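Local coordinates for rhamnonate dehydratase (Gibberella zeae PH-1, PDB 3FXG), which probably catalyses the magnesium-dependent dehydration of rhamnonate to a 2-keto-3-deoxy sugar acid, as a member of the enolase superfamily, at residues K6-I11 / G103-N108; A73-V78 / G145-E150. One frame throughout, in Å; residues are numbered along the deposited sequence.

How the contacts relate
Both contacts belong to the N-terminal part of an enolase-superfamily chain, where an antiparallel sheet packs with helices, and their centres lie about 10 Å apart. Contact 1 ties the residues leading into strand 11-19 to the turn between helices 86-101 and 109-119; contact 2 sets the hairpin turn between strands 66-73 and 78-84 against the end of helix 128-148. They meet directly: Lys10 O lies 2.9 Å from Thr74 N, a probable hydrogen bond, and Phe8 CZ packs 3.4 Å from Val147 CG1. Both also touch the second subunit. The magnesium ion is bound in the C-terminal barrel by Asp222, Glu248 and Glu275, none of which belongs to either contact.

Contact 1 (K6-I11 / G103-N108); sequences KDFPKI and GADPRN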
ATOM      1  N   LYS A   6      21.660  46.077 -17.643  1.00 18.64           N
ATOM      2  CA  LYS A   6      20.791  47.084 -17.054  1.00 21.20           C
ATOM      3  C   LYS A   6      21.063  47.321 -15.573  1.00 22.68           C
ATOM      4  O   LYS A   6      21.252  46.376 -14.801  1.00 22.06           O
ATOM      5  CB  LYS A   6      19.331  46.670 -17.262  1.00 22.00           C
ATOM      6  CG  LYS A   6      18.296  47.715 -16.883  1.00 25.90           C
ATOM      7  CD  LYS A   6      16.886  47.191 -17.143  1.00 26.64           C
ATOM      8  CE  LYS A   6      15.828  48.261 -16.890  1.00 30.25           C
ATOM      9  NZ  LYS A   6      15.892  48.799 -15.498  1.00 31.81           N
ATOM     10  N   ASP A   7      21.102  48.592 -15.185  1.00 24.39           N
ATOM     11  CA  ASP A   7      21.309  48.961 -13.787  1.00 26.60           C
ATOM     12  C   ASP A   7      19.895  49.075 -13.227  1.00 25.47           C
ATOM     13  O   ASP A   7      19.239  50.104 -13.390  1.00 26.91           O
ATOM     14  CB  ASP A   7      22.017  50.312 -13.685  1.00 31.55           C
ATOM     15  CG  ASP A   7      22.364  50.680 -12.255  1.00 35.82           C
ATOM     16  OD1 ASP A   7      22.725  51.851 -12.013  1.00 39.69           O
ATOM     17  OD2 ASP A   7      22.286  49.795 -11.373  1.00 38.07           O
ATOM     18  N   PHE A   8      19.425  48.008 -12.587  1.00 23.31           N
ATOM     19  CA  PHE A   8      18.072  47.963 -12.041  1.00 20.78           C
ATOM     20  C   PHE A   8      17.954  48.677 -10.699  1.00 18.90           C
ATOM     21  O   PHE A   8      18.785  48.493  -9.815  1.00 17.37           O
ATOM     22  CB  PHE A   8      17.628  46.507 -11.876  1.00 19.38           C
ATOM     23  CG  PHE A   8      16.199  46.255 -12.272  1.00 19.19           C
ATOM     24  CD1 PHE A   8      15.864  46.027 -13.601  1.00 17.83           C
ATOM     25  CD2 PHE A   8      15.190  46.255 -11.318  1.00 18.43           C
ATOM     26  CE1 PHE A   8      14.541  45.798 -13.976  1.00 18.40           C
ATOM     27  CE2 PHE A   8      13.862  46.029 -11.683  1.00 18.73           C
ATOM     28  CZ  PHE A   8      13.540  45.800 -13.015  1.00 17.31           C
ATOM     29  N   PRO A   9      16.912  49.504 -10.531  1.00 18.08           N
ATOM     30  CA  PRO A   9      16.735  50.221  -9.264  1.00 18.67           C
ATOM     31  C   PRO A   9      16.436  49.276  -8.098  1.00 18.76           C
ATOM     32  O   PRO A   9      15.736  48.278  -8.262  1.00 19.26           O
ATOM     33  CB  PRO A   9      15.574  51.170  -9.564  1.00 19.44           C
ATOM     34  CG  PRO A   9      14.781  50.427 -10.595  1.00 20.29           C
ATOM     35  CD  PRO A   9      15.859  49.866 -11.496  1.00 19.26           C
ATOM     36  N   LYS A  10      16.985  49.591  -6.929  1.00 18.85           N
ATOM     37  CA  LYS A  10      16.776  48.787  -5.728  1.00 18.10           C
ATOM     38  C   LYS A  10      15.536  49.294  -4.991  1.00 17.11           C
ATOM     39  O   LYS A  10      15.011  50.358  -5.311  1.00 16.80           O
ATOM     40  CB  LYS A  10      17.982  48.904  -4.792  1.00 19.68           C
ATOM     41  CG  LYS A  10      19.303  48.399  -5.359  1.00 22.73           C
ATOM     42  CD  LYS A  10      19.286  46.896  -5.581  1.00 24.84           C
ATOM     43  CE  LYS A  10      20.700  46.320  -5.554  1.00 25.83           C
ATOM     44  NZ  LYS A  10      21.593  46.945  -6.567  1.00 26.55           N
ATOM     45  N   ILE A  11      15.070  48.531  -4.005  1.00 15.91           N
ATOM     46  CA  ILE A  11      13.909  48.938  -3.220  1.00 14.81           C
ATOM     47  C   ILE A  11      14.348  50.036  -2.259  1.00 16.09           C
ATOM     48  O   ILE A  11      15.311  49.869  -1.506  1.00 17.21           O
ATOM     49  CB  ILE A  11      13.334  47.771  -2.398  1.00 13.60           C
ATOM     50  CG1 ILE A  11      12.767  46.704  -3.338  1.00 12.49           C
ATOM     51  CG2 ILE A  11      12.261  48.288  -1.444  1.00 13.81           C
ATOM     52  CD1 ILE A  11      12.357  45.425  -2.626  1.00 12.93           C
ATOM     53  N   GLY A 103      16.580  48.084   0.323  1.00 15.93           N
ATOM     54  CA  GLY A 103      17.905  47.926  -0.256  1.00 15.21           C
ATOM     55  C   GLY A 103      18.073  46.719  -1.163  1.00 15.66           C
ATOM     56  O   GLY A 103      19.118  46.551  -1.792  1.00 14.57           O
ATOM     57  N   ALA A 104      17.044  45.882  -1.249  1.00 14.78           N
ATOM     58  CA  ALA A 104      17.107  44.678  -2.079  1.00 14.23           C
ATOM     59  C   ALA A 104      16.781  44.920  -3.547  1.00 13.97           C
ATOM     60  O   ALA A 104      16.133  45.903  -3.901  1.00 14.94           O
ATOM     61  CB  ALA A 104      16.161  43.611  -1.517  1.00 15.05           C
ATOM     62  N   ASP A 105      17.254  44.016  -4.400  1.00 13.53           N
ATOM     63  CA  ASP A 105      16.987  44.090  -5.830  1.00 14.48           C
ATOM     64  C   ASP A 105      15.608  43.453  -5.966  1.00 14.27           C
ATOM     65  O   ASP A 105      15.428  42.286  -5.624  1.00 14.62           O
ATOM     66  CB  ASP A 105      18.016  43.262  -6.610  1.00 16.07           C
ATOM     67  CG  ASP A 105      17.919  43.469  -8.114  1.00 17.41           C
ATOM     68  OD1 ASP A 105      16.792  43.460  -8.655  1.00 17.37           O
ATOM     69  OD2 ASP A 105      18.975  43.635  -8.759  1.00 18.47           O
ATOM     70  N   PRO A 106      14.614  44.210  -6.453  1.00 14.37           N
ATOM     71  CA  PRO A 106      13.259  43.667  -6.605  1.00 13.59           C
ATOM     72  C   PRO A 106      13.135  42.474  -7.548  1.00 12.86           C
ATOM     73  O   PRO A 106      12.107  41.797  -7.564  1.00 13.36           O
ATOM     74  CB  PRO A 106      12.454  44.878  -7.076  1.00 13.98           C
ATOM     75  CG  PRO A 106      13.466  45.666  -7.842  1.00 15.64           C
ATOM     76  CD  PRO A 106      14.685  45.592  -6.958  1.00 13.74           C
ATOM     77  N   ARG A 107      14.174  42.211  -8.334  1.00 12.80           N
ATOM     78  CA  ARG A 107      14.142  41.075  -9.249  1.00 12.64           C
ATOM     79  C   ARG A 107      14.424  39.771  -8.511  1.00 12.48           C
ATOM     80  O   ARG A 107      14.222  38.682  -9.061  1.00 13.37           O
ATOM     81  CB  ARG A 107      15.158  41.270 -10.377  1.00 12.63           C
ATOM     82  CG  ARG A 107      14.788  42.397 -11.341  1.00 12.52           C
ATOM     83  CD  ARG A 107      15.912  42.667 -12.330  1.00 11.39           C
ATOM     84  NE  ARG A 107      17.152  43.006 -11.637  1.00 11.02           N
ATOM     85  CZ  ARG A 107      18.304  43.269 -12.245  1.00 11.72           C
ATOM     86  NH1 ARG A 107      18.384  43.235 -13.567  1.00 11.82           N
ATOM     87  NH2 ARG A 107      19.378  43.570 -11.527  1.00 13.46           N
ATOM     88  N   ASN A 108      14.881  39.883  -7.265  1.00 12.05           N
ATOM     89  CA  ASN A 108      15.185  38.705  -6.452  1.00 11.74           C
ATOM     90  C   ASN A 108      13.917  38.174  -5.792  1.00 11.81           C
ATOM     91  O   ASN A 108      13.853  38.019  -4.573  1.00 11.41           O
ATOM     92  CB  ASN A 108      16.224  39.049  -5.377  1.00 11.58           C
ATOM     93  CG  ASN A 108      17.601  39.313  -5.962  1.00 10.52           C
ATOM     94  OD1 ASN A 108      17.880  38.947  -7.100  1.00 11.60           O
ATOM     95  ND2 ASN A 108      18.472  39.933  -5.177  1.00 11.56           N
TER
HETATM   96  O   HOH W   1      20.926  43.600 -14.805  1.00 13.15           O
HETATM   97  O   HOH W   2      21.421  45.314 -11.891  1.00 30.65           O
HETATM   98  O   HOH W   3      20.277  46.505  -8.799  1.00 26.28           O
HETATM   99  O   HOH W   4      21.340  43.912  -7.657  1.00 23.92           O
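Arg107 lies flat along Phe8, its guanidinium and the ring only 9° apart in tilt. Two neighbouring parts of the arginine make the contact: CD sits over the ring centre, a CH-pi contact 3.5 Å from the centroid, while the guanidinium covers Phe8 CB, with CZ 3.3 Å from it. A bend at chi3 (-58°) turns the arginine from its aliphatic run toward Asp105, whose carboxylate it grips side-on, NE to OD1 and NH2 to OD2. The second bond, 2.8 Å from Arg107 NH2 to Asp105 OD2, uses the syn lone pair and lies in the guanidinium plane. Asp105 OD1 also takes the backbone N of Arg107, closing an Asx turn. Pro106 CG meets the edge of the Phe8 ring, 3.9 Å from CE2, and its CB slides past Ile11 CG1. Beyond it the backbones pair: Ile11 N gives a 2.8 Å bond to Ala104 O, and Gly103 N returns one of 2.9 Å to Ile11 O. Lys10, bent at chi2 and chi4, lays CD 3.6 Å from Asp105 CA and reaches Asp105 OD2 through a water that also serves Phe8 O. Two further waters link Lys6 O to the arginine's NH1 and NH2. The case illustrates how a carboxylate along its edge and an aromatic side chain against its face can fix a guanidinium's rotation. Asp105 and Glu150 of the second subunit, which forms a salt bridge with NH1, probably balance the charges of Arg107 and of nearby Arg154 of that subunit.

Contact 2 (A73-V78 / G145-E150); sequences ATDGTV and GKVRNE
With chi1 at -54°, Thr77 turns its methyl CG2 away from its own amide and out to the helix, where it reaches Lys146 CB at 3.6 Å and Val147 CG2 at 3.9 Å. The same rotation sets OG1 beside the backbone N, where both can be held by one carboxylate. Asp75 OD2 accepts from Thr77 OG1 at 2.6 Å, whereas Asp75 OD1 takes Thr77 N from above the carboxylate plane at 2.9 Å, completing an Asx turn. Thr77 thus exemplifies a threonine put to two uses, its hydroxyl held within the turn while its methyl packs outward. Val147 presents CG2 to this methyl, and the two side chains pass at a slant. Lys146, extended beyond CG, reaches across to the backbone carbonyl of Val78, its CD 3.2 Å from Val78 O. At its end NZ makes only a weak bond to Val78 O, but a water bridges the same two atoms, 2.7 Å from each. The stronger partner of the ammonium is Asp142, in a salt bridge, and Phe80 adds a cation-pi contact. The helix closes with a Schellman motif in which Asn149, at positive phi, is the C-prime residue and Glu150 N bonds to Gly145 O. In the fold, this contact lays the hairpin turn joining strands 66-73 and 78-84 against the last turn of helix 128-148, with Leu143 of that helix touching Ala73 and Thr77.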
ATOM      1  N   ALA A  73      10.893  52.151  -5.666  1.00 15.59           N
ATOM      2  CA  ALA A  73      12.268  51.870  -6.063  1.00 16.52           C
ATOM      3  C   ALA A  73      13.074  53.166  -6.045  1.00 17.56           C
ATOM      4  O   ALA A  73      12.506  54.259  -5.976  1.00 17.59           O
ATOM      5  CB  ALA A  73      12.299  51.248  -7.460  1.00 15.70           C
ATOM      6  N   THR A  74      14.394  53.040  -6.118  1.00 18.67           N
ATOM      7  CA  THR A  74      15.283  54.197  -6.093  1.00 20.24           C
ATOM      8  C   THR A  74      15.116  55.134  -7.290  1.00 21.10           C
ATOM      9  O   THR A  74      15.598  56.266  -7.262  1.00 21.98           O
ATOM     10  CB  THR A  74      16.759  53.759  -6.016  1.00 20.49           C
ATOM     11  OG1 THR A  74      17.035  52.819  -7.062  1.00 21.21           O
ATOM     12  CG2 THR A  74      17.051  53.106  -4.676  1.00 22.08           C
ATOM     13  N   ASP A  75      14.444  54.672  -8.339  1.00 19.83           N
ATOM     14  CA  ASP A  75      14.237  55.506  -9.520  1.00 20.61           C
ATOM     15  C   ASP A  75      12.889  56.220  -9.437  1.00 20.16           C
ATOM     16  O   ASP A  75      12.483  56.917 -10.369  1.00 19.95           O
ATOM     17  CB  ASP A  75      14.300  54.654 -10.792  1.00 21.24           C
ATOM     18  CG  ASP A  75      13.094  53.751 -10.948  1.00 22.85           C
ATOM     19  OD1 ASP A  75      12.483  53.389  -9.921  1.00 22.96           O
ATOM     20  OD2 ASP A  75      12.766  53.392 -12.097  1.00 26.33           O
ATOM     21  N   GLY A  76      12.203  56.040  -8.314  1.00 18.66           N
ATOM     22  CA  GLY A  76      10.909  56.671  -8.128  1.00 19.24           C
ATOM     23  C   GLY A  76       9.729  55.824  -8.573  1.00 19.72           C
ATOM     24  O   GLY A  76       8.577  56.182  -8.328  1.00 18.92           O
ATOM     25  N   THR A  77      10.001  54.701  -9.230  1.00 19.16           N
ATOM     26  CA  THR A  77       8.923  53.832  -9.689  1.00 18.55           C
ATOM     27  C   THR A  77       8.266  53.187  -8.477  1.00 17.31           C
ATOM     28  O   THR A  77       8.950  52.783  -7.536  1.00 15.01           O
ATOM     29  CB  THR A  77       9.446  52.726 -10.624  1.00 20.31           C
ATOM     30  OG1 THR A  77      10.179  53.320 -11.703  1.00 21.25           O
ATOM     31  CG2 THR A  77       8.282  51.918 -11.189  1.00 20.55           C
ATOM     32  N   VAL A  78       6.940  53.098  -8.497  1.00 16.16           N
ATOM     33  CA  VAL A  78       6.206  52.511  -7.385  1.00 16.57           C
ATOM     34  C   VAL A  78       5.302  51.366  -7.816  1.00 16.58           C
ATOM     35  O   VAL A  78       4.470  51.511  -8.712  1.00 17.28           O
ATOM     36  CB  VAL A  78       5.325  53.567  -6.662  1.00 16.34           C
ATOM     37  CG1 VAL A  78       4.561  52.911  -5.510  1.00 17.00           C
ATOM     38  CG2 VAL A  78       6.193  54.710  -6.133  1.00 15.21           C
ATOM     39  N   GLY A 145       7.095  45.031 -13.442  1.00 12.30           N
ATOM     40  CA  GLY A 145       6.451  45.307 -14.711  1.00 12.62           C
ATOM     41  C   GLY A 145       6.548  46.780 -15.069  1.00 13.31           C
ATOM     42  O   GLY A 145       6.752  47.133 -16.231  1.00 14.42           O
ATOM     43  N   LYS A 146       6.411  47.645 -14.068  1.00 12.68           N
ATOM     44  CA  LYS A 146       6.478  49.082 -14.303  1.00 13.13           C
ATOM     45  C   LYS A 146       7.879  49.544 -14.679  1.00 14.81           C
ATOM     46  O   LYS A 146       8.040  50.382 -15.567  1.00 15.08           O
ATOM     47  CB  LYS A 146       5.961  49.837 -13.074  1.00 12.45           C
ATOM     48  CG  LYS A 146       4.448  49.774 -12.979  1.00 14.52           C
ATOM     49  CD  LYS A 146       3.900  50.297 -11.670  1.00 14.28           C
ATOM     50  CE  LYS A 146       2.379  50.240 -11.694  1.00 16.52           C
ATOM     51  NZ  LYS A 146       1.762  50.618 -10.394  1.00 15.91           N
ATOM     52  N   VAL A 147       8.896  48.990 -14.028  1.00 14.06           N
ATOM     53  CA  VAL A 147      10.266  49.368 -14.348  1.00 15.25           C
ATOM     54  C   VAL A 147      10.620  48.968 -15.780  1.00 15.27           C
ATOM     55  O   VAL A 147      11.258  49.732 -16.503  1.00 14.90           O
ATOM     56  CB  VAL A 147      11.275  48.721 -13.373  1.00 14.98           C
ATOM     57  CG1 VAL A 147      12.705  49.009 -13.832  1.00 16.44           C
ATOM     58  CG2 VAL A 147      11.060  49.276 -11.967  1.00 15.55           C
ATOM     59  N   ARG A 148      10.191  47.777 -16.193  1.00 14.00           N
ATOM     60  CA  ARG A 148      10.471  47.289 -17.542  1.00 15.16           C
ATOM     61  C   ARG A 148       9.438  47.743 -18.565  1.00 14.49           C
ATOM     62  O   ARG A 148       9.596  47.506 -19.759  1.00 15.28           O
ATOM     63  CB  ARG A 148      10.532  45.761 -17.550  1.00 16.77           C
ATOM     64  CG  ARG A 148      11.709  45.197 -16.782  1.00 18.79           C
ATOM     65  CD  ARG A 148      11.646  43.694 -16.717  1.00 20.79           C
ATOM     66  NE  ARG A 148      12.826  43.143 -16.061  1.00 20.88           N
ATOM     67  CZ  ARG A 148      12.805  42.064 -15.291  1.00 21.54           C
ATOM     68  NH1 ARG A 148      11.659  41.425 -15.080  1.00 25.52           N
ATOM     69  NH2 ARG A 148      13.923  41.624 -14.736  1.00 19.31           N
ATOM     70  N   ASN A 149       8.380  48.389 -18.091  1.00 14.65           N
ATOM     71  CA  ASN A 149       7.308  48.856 -18.966  1.00 15.30           C
ATOM     72  C   ASN A 149       6.655  47.675 -19.692  1.00 15.84           C
ATOM     73  O   ASN A 149       6.382  47.742 -20.893  1.00 14.69           O
ATOM     74  CB  ASN A 149       7.842  49.856 -19.995  1.00 16.20           C
ATOM     75  CG  ASN A 149       6.732  50.573 -20.735  1.00 19.22           C
ATOM     76  OD1 ASN A 149       6.887  50.956 -21.897  1.00 24.35           O
ATOM     77  ND2 ASN A 149       5.604  50.768 -20.062  1.00 18.53           N
ATOM     78  N   GLU A 150       6.409  46.593 -18.956  1.00 15.82           N
ATOM     79  CA  GLU A 150       5.781  45.400 -19.520  1.00 14.96           C
ATOM     80  C   GLU A 150       4.691  44.867 -18.593  1.00 14.17           C
ATOM     81  O   GLU A 150       4.744  45.070 -17.380  1.00 12.90           O
ATOM     82  CB  GLU A 150       6.825  44.292 -19.741  1.00 16.07           C
ATOM     83  CG  GLU A 150       7.855  44.578 -20.829  1.00 16.57           C
ATOM     84  CD  GLU A 150       8.773  43.386 -21.106  1.00 21.54           C
ATOM     85  OE1 GLU A 150       8.263  42.315 -21.509  1.00 18.16           O
ATOM     86  OE2 GLU A 150      10.007  43.518 -20.924  1.00 19.41           O
TER
HETATM   87  O   HOH W   5       2.755  53.135  -9.950  1.00 28.08           O